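Local coordinates for protein cytidine deaminase (PDB 3R2N) that probably catalyses the zinc-dependent hydrolytic deamination of cytidine to uridine in pyrimidine salvage, working as a homotetramer, at residues I110-K114 / G115-M119; L57-C60 / A61-M65. All blocks are in the same frame, centred on the assembly; numbering follows the deposited sequence.

Interaction 1: residues I110-K114 / G115-M119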
# COMPACT_ATOMS: atom_id res chain seq x y z
N ILE D 110 12.57 11.71 -15.49
CA ILE D 110 11.11 11.77 -15.47
C ILE D 110 10.66 13.03 -16.20
O ILE D 110 11.18 14.10 -15.94
CB ILE D 110 10.59 11.87 -14.02
CG1 ILE D 110 11.18 10.78 -13.11
CG2 ILE D 110 9.08 11.92 -13.99
CD1 ILE D 110 10.99 9.37 -13.58
N MET D 111 9.70 12.92 -17.11
CA MET D 111 9.08 14.15 -17.64
C MET D 111 8.10 14.75 -16.62
O MET D 111 7.37 14.03 -15.95
CB MET D 111 8.41 13.88 -19.00
CG MET D 111 7.70 15.08 -19.62
SD MET D 111 8.81 16.43 -19.98
CE MET D 111 9.43 15.92 -21.59
N THR D 112 8.13 16.06 -16.45
CA THR D 112 7.28 16.76 -15.47
C THR D 112 6.64 17.96 -16.15
O THR D 112 7.16 18.41 -17.18
CB THR D 112 8.06 17.28 -14.23
OG1 THR D 112 8.61 18.59 -14.50
CG2 THR D 112 9.15 16.32 -13.81
N PRO D 113 5.52 18.47 -15.60
CA PRO D 113 4.87 19.69 -16.12
C PRO D 113 5.84 20.82 -16.42
O PRO D 113 5.56 21.64 -17.29
CB PRO D 113 3.95 20.10 -14.96
CG PRO D 113 3.53 18.76 -14.35
CD PRO D 113 4.67 17.79 -14.61
N LYS D 114 6.97 20.84 -15.69
CA LYS D 114 8.04 21.83 -15.86
C LYS D 114 9.28 21.30 -16.61
O LYS D 114 10.37 21.88 -16.48
CB LYS D 114 8.50 22.33 -14.49
CG LYS D 114 7.47 23.19 -13.72
CD LYS D 114 7.87 23.35 -12.23
CE LYS D 114 9.31 23.89 -12.05
NZ LYS D 114 9.76 23.84 -10.63
N GLY D 115 9.13 20.23 -17.38
CA GLY D 115 10.26 19.67 -18.12
C GLY D 115 10.92 18.47 -17.44
O GLY D 115 10.48 18.02 -16.40
N VAL D 116 11.98 17.96 -18.05
CA VAL D 116 12.66 16.77 -17.55
C VAL D 116 13.35 17.02 -16.22
O VAL D 116 14.02 18.02 -16.05
CB VAL D 116 13.69 16.28 -18.59
CG1 VAL D 116 14.42 15.01 -18.10
CG2 VAL D 116 13.01 16.05 -19.95
N GLN D 117 13.18 16.12 -15.27
CA GLN D 117 13.88 16.20 -13.99
C GLN D 117 14.45 14.83 -13.68
O GLN D 117 13.96 13.84 -14.21
CB GLN D 117 12.91 16.62 -12.88
CG GLN D 117 12.41 18.07 -12.94
CD GLN D 117 13.36 19.01 -12.24
OE1 GLN D 117 14.50 19.21 -12.67
NE2 GLN D 117 12.90 19.58 -11.15
N THR D 118 15.49 14.77 -12.85
CA THR D 118 16.02 13.47 -12.47
C THR D 118 15.41 13.06 -11.14
O THR D 118 14.88 13.90 -10.43
CB THR D 118 17.56 13.47 -12.38
OG1 THR D 118 17.95 14.22 -11.24
CG2 THR D 118 18.22 14.07 -13.63
N MET D 119 15.51 11.78 -10.80
CA MET D 119 15.07 11.29 -9.50
C MET D 119 15.83 11.86 -8.32
O MET D 119 15.29 11.94 -7.21
CB MET D 119 15.06 9.76 -9.44
CG MET D 119 13.93 9.14 -10.24
SD MET D 119 12.25 9.76 -9.89
CE MET D 119 12.28 9.53 -8.10
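Ile110 and Gln117 pair across a tight antiparallel beta hairpin whose strands, 109-112 and 115-118, are joined by a type I turn from Thr112 to Gly115. Their backbones exchange two nearly straight hydrogen bonds: Ile110 N reaches Gln117 O at 2.8 Å (177° at the hydrogen), and Gln117 N returns to Ile110 O at 2.9 Å. At the turn, Gly115 N meets Thr112 O at 2.7 Å from above the carbonyl plane. Pro113 suits the second turn position because its ring already holds phi near the value needed, and Gly115 takes a positive phi (98°) that side chains rarely tolerate. With OG1 set between its own N and carbonyl carbon (chi1 87°), the hydroxyl of Thr112 leans over the turn, gives its proton to a lone pair of Gly115 O at 2.7 Å, and accepts from Lys114 N at 3.0 Å, an ST turn. Its methyl CG2 is left to lie against Gln117 CG. On the face of Met111 and Val116, Met111 CE rests on Val116 CG2 at 3.9 Å, the two side chains crossing at about a right angle. Ile110 CG1 touches Met119 SD at 3.5 Å. One hydroxyl thus ties both ends of the turn together, while Ile110 on Leu100 of helix 94-104 and Met111 and Val116 on Trp10 of helix 10-21 seat the hairpin on the protein.

Interaction 2: residues L57-C60 / A61-M65; sequences LALC and AECSM. With ZN (zinc ion), chain K; EDO (1,2-ethanediol), chain L.
Cys60 and Glu62 belong to the Cys-Ala-Glu zinc motif of cytidine deaminases, set where a loop enters helix 61-71. Cys60 occupies the N-cap position. Its SG, placed beside its own backbone N and anti to the carbonyl carbon (chi1 -69°), swings away from the helix to bind the zinc ion at 2.4 Å; Cys93 and Cys96 supply two more thiolates. Thiolate sulfur is a good ligand for zinc, a borderline metal, and the nearby helix N-terminus may further stabilise its negative charge. The fourth zinc ligand, at 2.2 Å from the metal, is O2 of a 1,2-ethanediol that probably came from the crystallisation liquor; it stands where, as in related deaminases, a water or hydroxide would bind. Glu62, two residues on, in the first turn of the helix, bends at chi2 (92°) to bring its carboxylate to the same molecule: OE1 accepts from the diol O1 at 2.9 Å, and OE2 comes to 2.5 Å from O2. Its position is consistent with the family's glutamate facing the zinc-bound oxygen. Cys60 O meanwhile accepts from Ser64 N at 3.2 Å, the first i to i+4 bond, which ties the backbone of the zinc-binding Cys60 into the first turn. Cys63 turns its SG back to 3.6 Å from Cys60 N, and its CB lies 4.1 Å from Leu59 CD2. Ser64 OG bonds to Val48 O and to Ser67 of the third subunit, and Leu59 meets Leu59 of that subunit. Within the chain, Cys63 packs on Arg95 and Leu99 of helix 94-104, while Ala61 and Met65 face Val35 of strand 34-39 and Glu62 touches Cys82 of strand 77-83.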
# COMPACT_ATOMS: atom_id res chain seq x y z
N LEU D 57 -5.74 -0.05 -1.91
CA LEU D 57 -5.22 -1.20 -2.65
C LEU D 57 -5.04 -0.82 -4.12
O LEU D 57 -4.70 -1.66 -4.95
CB LEU D 57 -6.08 -2.47 -2.49
CG LEU D 57 -6.74 -2.87 -1.16
CD1 LEU D 57 -7.23 -4.32 -1.22
CD2 LEU D 57 -5.84 -2.72 0.03
N ALA D 58 -5.26 0.46 -4.44
CA ALA D 58 -5.05 0.93 -5.80
C ALA D 58 -3.57 0.81 -6.17
O ALA D 58 -2.69 1.12 -5.35
CB ALA D 58 -5.54 2.38 -5.97
N LEU D 59 -3.34 0.37 -7.42
CA LEU D 59 -2.02 0.36 -8.04
C LEU D 59 -1.85 1.56 -8.97
O LEU D 59 -2.70 1.78 -9.85
CB LEU D 59 -1.86 -0.92 -8.88
CG LEU D 59 -1.78 -2.21 -8.06
CD1 LEU D 59 -1.83 -3.44 -8.93
CD2 LEU D 59 -0.52 -2.15 -7.28
N CYS D 60 -0.77 2.33 -8.81
CA CYS D 60 -0.51 3.44 -9.73
C CYS D 60 -0.02 2.89 -11.05
O CYS D 60 0.42 1.74 -11.11
CB CYS D 60 0.49 4.43 -9.16
SG CYS D 60 -0.12 5.42 -7.73
N ALA D 61 -0.10 3.71 -12.09
CA ALA D 61 0.44 3.36 -13.40
C ALA D 61 1.91 2.93 -13.29
O ALA D 61 2.31 1.93 -13.91
CB ALA D 61 0.27 4.57 -14.40
N GLU D 62 2.70 3.66 -12.49
CA GLU D 62 4.14 3.40 -12.31
C GLU D 62 4.40 2.03 -11.67
O GLU D 62 5.34 1.35 -12.08
CB GLU D 62 4.82 4.52 -11.49
CG GLU D 62 4.68 5.93 -12.08
CD GLU D 62 3.47 6.66 -11.53
OE1 GLU D 62 2.34 6.12 -11.63
OE2 GLU D 62 3.64 7.76 -10.96
N CYS D 63 3.57 1.65 -10.69
CA CYS D 63 3.54 0.25 -10.14
C CYS D 63 3.37 -0.79 -11.26
O CYS D 63 4.11 -1.79 -11.30
CB CYS D 63 2.38 0.06 -9.15
SG CYS D 63 2.44 1.08 -7.64
N SER D 64 2.42 -0.54 -12.18
CA SER D 64 2.12 -1.55 -13.18
C SER D 64 3.33 -1.72 -14.06
O SER D 64 3.72 -2.84 -14.38
CB SER D 64 0.88 -1.22 -13.99
OG SER D 64 -0.27 -1.34 -13.20
N MET D 65 3.96 -0.59 -14.36
CA MET D 65 5.14 -0.54 -15.22
C MET D 65 6.33 -1.24 -14.60
O MET D 65 7.04 -1.97 -15.28
CB MET D 65 5.49 0.91 -15.56
CG MET D 65 6.77 1.00 -16.38
SD MET D 65 7.28 2.69 -16.69
CE MET D 65 7.64 3.24 -15.02
ZN ZN K . 1.87 6.77 -7.56
C1 EDO L . 0.53 9.50 -10.69
O1 EDO L . 0.59 8.39 -11.61
C2 EDO L . 0.70 8.97 -9.28
O2 EDO L . 1.92 8.21 -9.19

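In the fold
Along the chain interaction 2 comes first and interaction 1 near the C-terminus, their centres about 19 Å apart on opposite sides of the chain's centre; the nearest atoms are about 7 Å apart, without touching. Both lean on the same scaffold of the cytidine deaminase fold. Helix 94-104, which carries the zinc ligand Cys96 in its first turn and directly follows Cys93, packs against helix 61-71 of interaction 2 and also against Ile110 and Met119 of interaction 1. Strand 77-83 likewise contacts both. Residues 57-65 form part of the metal site and the subunit interface, whereas interaction 1 puts strand 115-118 at one edge of this chain's sheet, and Met119, starting the next helix, has its side chain about 11 Å from a zinc ion.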